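Local coordinates for flavohemoprotein (Vibrio cholerae O1 biovar El Tor, PDB 4EH1) that probably detoxifies nitric oxide to nitrate with oxygen, this reductase domain binding FAD and supplying electrons from NAD(P)H, at residues 3-8 against 24-29; 41-46 against 98-103; 119-124 against 146-151; 187-192 against 213-218. All blocks are in the same frame, centred on the assembly; numbering follows the deposited sequence.

From the N terminus, contact 1 closes first: it joins the start of strand 4-13 to the end of strand 18-25, completing a beta hairpin. Contact 2 follows, closing a longer excursion that runs from strand 39-44 to strand 98-105 in the same antiparallel sheet. Because strands 4-13 and 98-105 are neighbours, contacts 1 and 2 touch, through Arg-4 with Leu-101 and Thr-5 with Lys-100. The chain then enters the NAD-binding domain, where contact 3 closes a beta-alpha-beta unit and contact 4 packs a loop on helix 210-223. Met-190 links these two. No contact nests within or crosses another, and the two pairs lie on opposite sides of the chain's centre.

Contact 1 (3-8 against 24-29); sequences GRTFVV and VPADGG
Arg-4 reaches across to the end of strand 18-25 and the turn after it, engaging Pro-25 in the strand and Asp-27 in the turn. Its CB heads toward the turn, and with CG anti to the backbone N (chi1 -170°) the extended chain carries CG and CD past the Asp-27 carboxylate, CD lying 4.0 Å from Asp-27 OD2. NE closes a salt bridge, 3.0 Å from Arg-4 NE to Asp-27 OD2. The bond is bent, with an N-H...O angle of 137°, and NE approaches from above the carboxylate plane; since Asp-27 is exposed and poorly ordered, it is probably a flexible surface link. At the tip, one guanidinium face rests on the proline, Arg-4 NH2 being 3.3 Å from Pro-25 CB, while NH2 also makes a weak hydrogen bond to Ala-30 O.

Pro-25 serves a second partner as well: its CA lies 3.8 Å from the centroid of the Phe-6 ring, almost over the middle, in a CH-pi contact. The backbones are joined by Val-7 N to Val-24 O (2.7 Å), by the return bond from Val-24 N to Val-7 O (2.9 Å), and by Ala-26 N to Thr-5 O (2.9 Å).

Together these interactions pair the open ends of the hairpin formed by strands 4-13 and 18-25 in the beta barrel of the FAD-binding domain. Strand 98-105 flanks strand 4-13 on its other side, and Phe-6 packs against Leu-23, Val-31 and Leu-101.

Contact 2 (41-46 against 98-103); sequences GIEVTP and SVKLYA. With SO4 (sulfate ion), chain E.
Glu-43 and Tyr-102 rise from the same face of the sheet, and their torsions bring the ends together: the glutamate places CG roughly anti to its N (chi1 155°) and continues extended, while the tyrosine has CG beside its own N (chi1 -71°). The phenol of Tyr-102 donates a hydrogen bond from OH to Glu-43 OE1, 2.7 Å long, reaching the oxygen from above the carboxylate plane. Carboxylate and ring are inclined by 61°, and Glu-43 CB lies at the ring edge together with Gly-41 O.

Beneath this pair the strands run antiparallel. Gly-41 and Tyr-102 exchange two backbone bonds, the shorter being Tyr-102 N to Gly-41 O at 2.8 Å, and Glu-43 N binds Lys-100 O at 2.9 Å. Farther on, water 1 donates to Glu-43 O (2.6 Å) and only weakly accepts from Lys-100 N. The opposite face of the sheet is apolar: Ile-42 CD1 lies 4.1 Å from both Val-99 CG2 and Leu-101 CD1, and Ile-42 also packs on Tyr-57, a probable FAD-binding residue. Beyond the pairing, a sulfate ion, probably from the crystallisation liquor, receives weak bonds from Ala-103 N and is also held by Arg-1.

Glu-43 is buried, yet its OE1 takes both the phenol proton of Tyr-102 and a salt bridge from Arg-52. That pairing would be expected to favour the ionised carboxylate and to restrict its rotation in this part of the flavin-domain barrel.

Contact 3 (119-124 against 146-151); sequences LISAGV and YLYACN
Leu-147 O is gripped by two donors: Ser-121 N at 3.0 Å, and water 2, whose oxygen is also 3.0 Å from Leu-147 O. Ile-120 CA adds a C-H...O contact to the same carbonyl. The water returns to the neighbouring strand through Ser-121 OG, 2.7 Å away. It can do so because OG stands between the backbone N and the carbonyl carbon (chi1 56°), on the side from which the water reaches Leu-147 O. Water 2 also lies over one face of the Tyr-146 ring, offset toward its rim.

The two strands run parallel, and bonds alternate between them. Leu-147 N binds Leu-119 O at 2.6 Å in a nearly straight bond, Ala-149 N binds Ser-121 O, and Gly-123 N binds Ala-149 O. They are the first and last elements of a beta-alpha-beta unit, with helix 126-138 between them, in the Rossmann-like NAD-binding domain. That helix packs on the face bearing Leu-119, Ser-121, Tyr-146 and Tyr-148. On the other face Ile-120 CG1 and Leu-147 CD1 lie side by side, 4.0 Å apart, and helix 210-223 covers Ile-120 and Ala-122.

Where strand 117-122 ends, Tyr-148 extends along the sheet toward the following loop, its CG anti to the backbone N (chi1 -174°). Its OH donates to Gly-123 O at 2.7 Å, and the carbonyl oxygen lies in the plane of the ring at its edge. Gly-123 belongs to the probable NADP(+)-binding loop, and the next residue, Val-124, touches the bound FAD.

Contact 4 (187-192 against 213-218); sequences QGEMQL and MQYVVK
Tyr-215 and Val-216, adjacent on helix 210-223, meet the loop 187-192 in two different ways. The inner side of the contact is apolar and buried, and its closer packing is between Leu-192 and Val-216: Leu-192 CD1 comes to 4.1 Å from Val-216 CG1, the two side chains crossing at about a right angle. Met-190 is a more distant neighbour: its SD lies 4.5 Å from Val-216 CG2, and its end turns away from the helix to the sheet, where it packs on Leu-147 and Ala-149.

The outer side, round Glu-189 and Gln-191, borders on solvent. Tyr-215 carries CG anti to the backbone N (chi1 176°), which swings the ring off the helix toward the loop. Its OH donates to Met-190 O at 2.9 Å, but from well above the carbonyl plane (54°), so the bond does not follow a lone pair. The same carbonyl accepts a second bond from Gln-219 NE2, while Gln-219 OE1 takes the N-H of Leu-192; the loop backbone is thus held by two helix side chains. The phenol oxygen also meets aliphatic parts of two exposed residues, Glu-189 CB at 3.6 Å and Gln-191 CG at 3.4 Å from Tyr-215 OH.

In the NAD-binding domain the loop follows the edge strand 186-187 and passes beside helix 210-223. Val-216 faces inward on Leu-206 of strand 203-208, and Leu-192 reaches both Leu-147 of strand 144-150 and, farther along the helix, Leu-220 and Leu-223.

Contact 1 (3-8 against 24-29)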
# COMPACT_ATOMS: atom_id res chain seq x y z
N GLY A 3 5.04 25.37 -3.01
CA GLY A 3 3.74 25.53 -2.37
C GLY A 3 3.68 25.26 -0.87
O GLY A 3 3.71 26.24 -0.11
N ARG A 4 3.60 23.98 -0.45
CA ARG A 4 3.38 23.62 0.97
C ARG A 4 3.75 22.18 1.36
O ARG A 4 3.57 21.25 0.60
CB ARG A 4 1.92 23.90 1.36
CG ARG A 4 1.59 23.82 2.87
CD ARG A 4 0.10 23.49 3.01
NE ARG A 4 -0.46 23.52 4.36
CZ ARG A 4 -1.77 23.55 4.59
NH1 ARG A 4 -2.60 23.55 3.55
NH2 ARG A 4 -2.27 23.58 5.82
N THR A 5 4.27 21.98 2.57
CA THR A 5 4.75 20.67 2.98
C THR A 5 3.63 19.75 3.48
O THR A 5 2.88 20.12 4.35
CB THR A 5 5.81 20.79 4.08
OG1 THR A 5 6.97 21.46 3.55
CG2 THR A 5 6.21 19.40 4.61
N PHE A 6 3.52 18.55 2.91
CA PHE A 6 2.55 17.58 3.39
C PHE A 6 3.26 16.35 3.86
O PHE A 6 4.41 16.12 3.50
CB PHE A 6 1.56 17.21 2.28
CG PHE A 6 0.42 18.18 2.14
CD1 PHE A 6 0.67 19.51 1.78
CD2 PHE A 6 -0.89 17.76 2.34
CE1 PHE A 6 -0.36 20.40 1.63
CE2 PHE A 6 -1.95 18.65 2.18
CZ PHE A 6 -1.68 19.99 1.84
N VAL A 7 2.56 15.52 4.62
CA VAL A 7 3.10 14.28 5.14
C VAL A 7 2.22 13.12 4.67
O VAL A 7 0.98 13.22 4.68
CB VAL A 7 3.17 14.32 6.68
CG1 VAL A 7 3.78 13.03 7.25
CG2 VAL A 7 3.98 15.53 7.09
N VAL A 8 2.85 12.05 4.22
CA VAL A 8 2.16 10.84 3.83
C VAL A 8 1.61 10.18 5.11
O VAL A 8 2.38 9.74 5.97
CB VAL A 8 3.10 9.84 3.14
CG1 VAL A 8 2.35 8.57 2.75
CG2 VAL A 8 3.79 10.49 1.93
N VAL A 24 -1.44 14.75 4.47
CA VAL A 24 -1.94 15.77 5.38
C VAL A 24 -0.92 16.90 5.54
O VAL A 24 0.29 16.66 5.50
CB VAL A 24 -2.26 15.16 6.75
CG1 VAL A 24 -3.30 14.04 6.61
CG2 VAL A 24 -1.02 14.62 7.35
N PRO A 25 -1.39 18.13 5.73
CA PRO A 25 -0.43 19.23 5.79
C PRO A 25 0.47 19.06 7.00
O PRO A 25 -0.04 18.67 8.04
CB PRO A 25 -1.30 20.47 5.98
CG PRO A 25 -2.70 20.03 6.04
CD PRO A 25 -2.74 18.54 6.14
N ALA A 26 1.77 19.30 6.88
CA ALA A 26 2.62 19.29 8.06
C ALA A 26 2.21 20.39 9.06
O ALA A 26 2.55 20.30 10.24
CB ALA A 26 4.07 19.44 7.68
N ASP A 27 1.49 21.41 8.60
CA ASP A 27 0.97 22.46 9.48
C ASP A 27 -0.06 21.93 10.47
O ASP A 27 0.01 22.20 11.67
CB ASP A 27 0.28 23.56 8.66
CG ASP A 27 1.22 24.28 7.71
OD1 ASP A 27 2.45 24.25 7.96
OD2 ASP A 27 0.73 24.88 6.73
N GLY A 28 -1.02 21.16 9.95
CA GLY A 28 -2.27 20.93 10.64
C GLY A 28 -3.26 21.84 9.95
O GLY A 28 -2.90 22.57 9.03
N GLY A 29 -4.52 21.80 10.37
CA GLY A 29 -5.51 22.73 9.85
C GLY A 29 -6.02 22.37 8.46
O GLY A 29 -5.62 21.38 7.88

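Contact 2 (41-46 against 98-103)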
# COMPACT_ATOMS: atom_id res chain seq x y z
N GLY A 41 -0.31 19.39 -7.38
CA GLY A 41 1.04 19.22 -7.86
C GLY A 41 1.92 18.59 -6.79
O GLY A 41 1.82 18.94 -5.60
N ILE A 42 2.77 17.66 -7.19
CA ILE A 42 3.73 17.09 -6.26
C ILE A 42 5.14 17.44 -6.74
O ILE A 42 5.45 17.34 -7.92
CB ILE A 42 3.60 15.56 -6.19
CG1 ILE A 42 2.24 15.14 -5.61
CG2 ILE A 42 4.74 14.96 -5.35
CD1 ILE A 42 2.08 15.43 -4.10
N GLU A 43 6.01 17.84 -5.81
CA GLU A 43 7.38 18.18 -6.16
C GLU A 43 8.36 17.44 -5.28
O GLU A 43 8.26 17.44 -4.05
CB GLU A 43 7.60 19.68 -6.04
CG GLU A 43 9.02 20.10 -5.80
CD GLU A 43 9.12 21.61 -5.54
OE1 GLU A 43 8.63 22.39 -6.39
OE2 GLU A 43 9.65 22.01 -4.48
N VAL A 44 9.33 16.80 -5.92
CA VAL A 44 10.34 16.05 -5.18
C VAL A 44 11.68 16.25 -5.84
O VAL A 44 11.77 16.87 -6.90
CB VAL A 44 10.04 14.55 -5.17
CG1 VAL A 44 8.86 14.24 -4.24
CG2 VAL A 44 9.75 14.05 -6.59
N THR A 45 12.70 15.69 -5.20
CA THR A 45 14.06 15.71 -5.69
C THR A 45 14.53 14.27 -5.69
O THR A 45 14.84 13.70 -4.64
CB THR A 45 14.97 16.51 -4.76
OG1 THR A 45 14.44 17.83 -4.65
CG2 THR A 45 16.40 16.56 -5.31
N PRO A 46 14.53 13.65 -6.87
CA PRO A 46 14.86 12.22 -6.97
C PRO A 46 16.31 11.90 -6.58
O PRO A 46 17.15 12.80 -6.52
CB PRO A 46 14.58 11.91 -8.45
CG PRO A 46 13.47 12.92 -8.81
CD PRO A 46 13.92 14.18 -8.10
N SER A 98 7.83 13.21 3.96
CA SER A 98 7.14 14.40 3.48
C SER A 98 7.44 14.79 2.03
O SER A 98 8.47 14.39 1.46
CB SER A 98 7.42 15.57 4.42
OG SER A 98 8.76 15.96 4.28
N VAL A 99 6.53 15.55 1.43
CA VAL A 99 6.68 16.02 0.06
C VAL A 99 6.19 17.43 -0.01
O VAL A 99 5.56 17.89 0.91
CB VAL A 99 5.83 15.21 -0.95
CG1 VAL A 99 6.21 13.74 -0.94
CG2 VAL A 99 4.35 15.40 -0.67
N LYS A 100 6.47 18.11 -1.11
CA LYS A 100 5.98 19.46 -1.30
C LYS A 100 4.82 19.41 -2.27
O LYS A 100 4.91 18.77 -3.33
CB LYS A 100 7.08 20.34 -1.85
CG LYS A 100 8.37 20.23 -1.06
CD LYS A 100 8.23 20.81 0.34
CE LYS A 100 9.20 20.15 1.30
NZ LYS A 100 9.18 20.81 2.64
N LEU A 101 3.74 20.08 -1.92
CA LEU A 101 2.47 19.94 -2.61
C LEU A 101 1.88 21.29 -3.03
O LEU A 101 1.81 22.22 -2.22
CB LEU A 101 1.47 19.24 -1.70
CG LEU A 101 0.11 18.92 -2.32
CD1 LEU A 101 -0.43 17.61 -1.78
CD2 LEU A 101 -0.90 20.06 -2.04
N TYR A 102 1.40 21.36 -4.27
CA TYR A 102 0.83 22.59 -4.80
C TYR A 102 -0.66 22.44 -4.86
O TYR A 102 -1.15 21.34 -5.03
CB TYR A 102 1.36 22.86 -6.20
CG TYR A 102 2.80 23.26 -6.17
CD1 TYR A 102 3.80 22.30 -6.12
CD2 TYR A 102 3.16 24.61 -6.17
CE1 TYR A 102 5.16 22.67 -6.09
CE2 TYR A 102 4.51 24.98 -6.15
CZ TYR A 102 5.50 24.01 -6.10
OH TYR A 102 6.82 24.37 -6.08
N ALA A 103 -1.35 23.56 -4.73
CA ALA A 103 -2.78 23.65 -4.48
C ALA A 103 -3.59 23.16 -5.65
O ALA A 103 -3.13 23.19 -6.77
CB ALA A 103 -3.13 25.11 -4.19
S SO4 E . 0.69 26.78 -3.96
O1 SO4 E . 1.96 27.39 -4.34
O2 SO4 E . 0.10 27.51 -2.85
O3 SO4 E . -0.24 26.77 -5.08
O4 SO4 E . 0.87 25.42 -3.48
O HOH W 1 9.56 17.06 -1.80

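Contact 3 (119-124 against 146-151)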
# COMPACT_ATOMS: atom_id res chain seq x y z
N LEU A 119 -19.41 8.08 -16.49
CA LEU A 119 -17.98 8.23 -16.24
C LEU A 119 -17.27 7.12 -17.04
O LEU A 119 -17.61 5.94 -16.92
CB LEU A 119 -17.64 8.07 -14.76
CG LEU A 119 -18.46 8.91 -13.78
CD1 LEU A 119 -17.99 8.71 -12.34
CD2 LEU A 119 -18.41 10.39 -14.17
N ILE A 120 -16.27 7.52 -17.83
CA ILE A 120 -15.55 6.61 -18.70
C ILE A 120 -14.06 6.86 -18.54
O ILE A 120 -13.58 7.98 -18.74
CB ILE A 120 -15.89 6.86 -20.19
CG1 ILE A 120 -17.41 6.86 -20.39
CG2 ILE A 120 -15.20 5.80 -21.09
CD1 ILE A 120 -17.86 7.17 -21.84
N SER A 121 -13.33 5.82 -18.22
CA SER A 121 -11.88 5.96 -18.10
C SER A 121 -11.16 4.65 -18.36
O SER A 121 -11.79 3.59 -18.37
CB SER A 121 -11.52 6.47 -16.71
OG SER A 121 -12.04 5.60 -15.72
N ALA A 122 -9.84 4.76 -18.52
CA ALA A 122 -8.95 3.62 -18.72
C ALA A 122 -7.68 3.77 -17.91
O ALA A 122 -7.09 4.85 -17.83
CB ALA A 122 -8.56 3.49 -20.21
N GLY A 123 -7.23 2.67 -17.34
CA GLY A 123 -5.97 2.68 -16.62
C GLY A 123 -6.03 3.68 -15.47
O GLY A 123 -6.93 3.64 -14.65
N VAL A 124 -5.08 4.60 -15.45
CA VAL A 124 -4.93 5.51 -14.33
C VAL A 124 -5.86 6.72 -14.50
O VAL A 124 -6.03 7.54 -13.58
CB VAL A 124 -3.45 5.91 -14.13
CG1 VAL A 124 -3.04 6.98 -15.14
CG2 VAL A 124 -3.20 6.33 -12.65
N TYR A 146 -20.68 3.86 -14.58
CA TYR A 146 -19.24 3.88 -14.57
C TYR A 146 -18.68 2.87 -15.59
O TYR A 146 -18.93 1.67 -15.50
CB TYR A 146 -18.79 3.51 -13.17
CG TYR A 146 -17.30 3.50 -12.91
CD1 TYR A 146 -16.58 2.30 -12.95
CD2 TYR A 146 -16.63 4.67 -12.58
CE1 TYR A 146 -15.23 2.27 -12.69
CE2 TYR A 146 -15.26 4.66 -12.32
CZ TYR A 146 -14.57 3.45 -12.37
OH TYR A 146 -13.22 3.40 -12.10
N LEU A 147 -17.93 3.35 -16.57
CA LEU A 147 -17.37 2.46 -17.60
C LEU A 147 -15.85 2.53 -17.51
O LEU A 147 -15.26 3.61 -17.57
CB LEU A 147 -17.85 2.85 -19.00
CG LEU A 147 -19.36 3.04 -19.23
CD1 LEU A 147 -19.63 3.54 -20.64
CD2 LEU A 147 -20.15 1.77 -19.00
N TYR A 148 -15.21 1.36 -17.34
CA TYR A 148 -13.79 1.30 -17.03
C TYR A 148 -13.07 0.23 -17.89
O TYR A 148 -13.57 -0.90 -18.05
CB TYR A 148 -13.57 0.98 -15.54
CG TYR A 148 -12.10 1.03 -15.13
CD1 TYR A 148 -11.35 2.19 -15.32
CD2 TYR A 148 -11.44 -0.09 -14.61
CE1 TYR A 148 -9.99 2.25 -14.99
CE2 TYR A 148 -10.06 -0.05 -14.28
CZ TYR A 148 -9.36 1.13 -14.46
OH TYR A 148 -8.03 1.21 -14.11
N ALA A 149 -11.92 0.60 -18.45
CA ALA A 149 -11.10 -0.34 -19.22
C ALA A 149 -9.70 -0.43 -18.61
O ALA A 149 -9.07 0.58 -18.32
CB ALA A 149 -11.02 0.08 -20.69
N CYS A 150 -9.21 -1.64 -18.39
CA CYS A 150 -7.84 -1.78 -17.98
C CYS A 150 -7.31 -3.03 -18.66
O CYS A 150 -8.03 -3.68 -19.41
CB CYS A 150 -7.70 -1.81 -16.45
SG CYS A 150 -8.69 -3.13 -15.70
N ASN A 151 -6.05 -3.36 -18.43
CA ASN A 151 -5.46 -4.46 -19.18
C ASN A 151 -5.86 -5.84 -18.65
O ASN A 151 -5.97 -6.78 -19.42
CB ASN A 151 -3.94 -4.33 -19.17
CG ASN A 151 -3.45 -3.10 -19.91
OD1 ASN A 151 -4.15 -2.57 -20.77
ND2 ASN A 151 -2.25 -2.63 -19.57
O HOH W 2 -14.67 5.48 -15.30

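Contact 4 (187-192 against 213-218)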
# COMPACT_ATOMS: atom_id res chain seq x y z
N GLN A 187 -14.15 -8.87 -22.42
CA GLN A 187 -12.79 -8.94 -22.90
C GLN A 187 -12.62 -8.10 -24.15
O GLN A 187 -13.36 -8.25 -25.12
CB GLN A 187 -12.43 -10.40 -23.21
CG GLN A 187 -10.98 -10.59 -23.48
CD GLN A 187 -10.56 -12.05 -23.41
OE1 GLN A 187 -11.41 -12.95 -23.33
NE2 GLN A 187 -9.26 -12.28 -23.42
N GLY A 188 -11.65 -7.22 -24.17
CA GLY A 188 -11.38 -6.47 -25.38
C GLY A 188 -11.45 -4.97 -25.22
O GLY A 188 -11.36 -4.46 -24.10
N GLU A 189 -11.61 -4.26 -26.33
CA GLU A 189 -11.76 -2.82 -26.26
C GLU A 189 -13.18 -2.44 -25.85
O GLU A 189 -14.16 -3.18 -26.09
CB GLU A 189 -11.37 -2.14 -27.59
CG GLU A 189 -9.87 -2.24 -27.95
CD GLU A 189 -8.94 -1.43 -27.01
OE1 GLU A 189 -9.12 -0.19 -26.90
OE2 GLU A 189 -8.01 -2.03 -26.40
N MET A 190 -13.28 -1.28 -25.23
CA MET A 190 -14.54 -0.74 -24.79
C MET A 190 -15.38 -0.40 -26.01
O MET A 190 -15.05 0.49 -26.76
CB MET A 190 -14.29 0.53 -23.96
CG MET A 190 -15.55 1.01 -23.23
SD MET A 190 -15.34 2.54 -22.31
CE MET A 190 -14.33 2.04 -20.90
N GLN A 191 -16.47 -1.11 -26.23
CA GLN A 191 -17.34 -0.78 -27.35
C GLN A 191 -18.70 -0.34 -26.83
O GLN A 191 -19.33 -1.07 -26.06
CB GLN A 191 -17.45 -1.95 -28.30
CG GLN A 191 -16.22 -2.06 -29.18
CD GLN A 191 -16.18 -3.35 -29.93
OE1 GLN A 191 -15.96 -4.41 -29.35
NE2 GLN A 191 -16.40 -3.29 -31.24
N LEU A 192 -19.14 0.84 -27.26
CA LEU A 192 -20.29 1.50 -26.63
C LEU A 192 -21.64 1.28 -27.31
O LEU A 192 -22.68 1.58 -26.73
CB LEU A 192 -20.02 3.01 -26.51
CG LEU A 192 -18.71 3.42 -25.83
CD1 LEU A 192 -18.54 4.91 -26.04
CD2 LEU A 192 -18.68 3.10 -24.34
N MET A 213 -8.85 8.13 -25.45
CA MET A 213 -9.79 9.26 -25.50
C MET A 213 -10.37 9.44 -26.93
O MET A 213 -11.58 9.53 -27.12
CB MET A 213 -9.09 10.53 -25.05
CG MET A 213 -9.98 11.77 -25.07
SD MET A 213 -11.22 11.67 -23.75
CE MET A 213 -10.26 11.04 -22.38
N GLN A 214 -9.49 9.46 -27.94
CA GLN A 214 -9.93 9.63 -29.32
C GLN A 214 -10.90 8.52 -29.72
O GLN A 214 -11.96 8.76 -30.30
CB GLN A 214 -8.72 9.63 -30.24
CG GLN A 214 -7.91 10.90 -30.18
CD GLN A 214 -8.63 12.13 -30.77
OE1 GLN A 214 -8.81 12.24 -31.98
NE2 GLN A 214 -9.05 13.02 -29.92
N TYR A 215 -10.54 7.29 -29.38
CA TYR A 215 -11.39 6.14 -29.62
C TYR A 215 -12.80 6.29 -29.00
O TYR A 215 -13.82 6.05 -29.66
CB TYR A 215 -10.68 4.91 -29.08
CG TYR A 215 -11.47 3.65 -29.17
CD1 TYR A 215 -11.77 3.07 -30.40
CD2 TYR A 215 -11.90 3.01 -28.02
CE1 TYR A 215 -12.50 1.89 -30.47
CE2 TYR A 215 -12.61 1.84 -28.08
CZ TYR A 215 -12.92 1.28 -29.29
OH TYR A 215 -13.65 0.11 -29.29
N VAL A 216 -12.87 6.73 -27.74
CA VAL A 216 -14.18 6.85 -27.08
C VAL A 216 -14.99 8.06 -27.58
O VAL A 216 -16.20 7.95 -27.84
CB VAL A 216 -14.05 6.95 -25.55
CG1 VAL A 216 -15.40 7.32 -24.92
CG2 VAL A 216 -13.57 5.65 -25.00
N VAL A 217 -14.33 9.20 -27.71
CA VAL A 217 -15.01 10.40 -28.18
C VAL A 217 -15.62 10.17 -29.57
O VAL A 217 -16.76 10.55 -29.78
CB VAL A 217 -14.07 11.62 -28.20
CG1 VAL A 217 -14.67 12.78 -29.02
CG2 VAL A 217 -13.81 12.07 -26.79
N LYS A 218 -14.88 9.54 -30.49
CA LYS A 218 -15.45 9.19 -31.80
C LYS A 218 -16.69 8.30 -31.71
O LYS A 218 -17.68 8.53 -32.40
CB LYS A 218 -14.40 8.59 -32.75
CG LYS A 218 -13.39 9.64 -33.26
CD LYS A 218 -12.10 9.04 -33.80
CE LYS A 218 -11.20 10.13 -34.34
NZ LYS A 218 -9.82 9.62 -34.71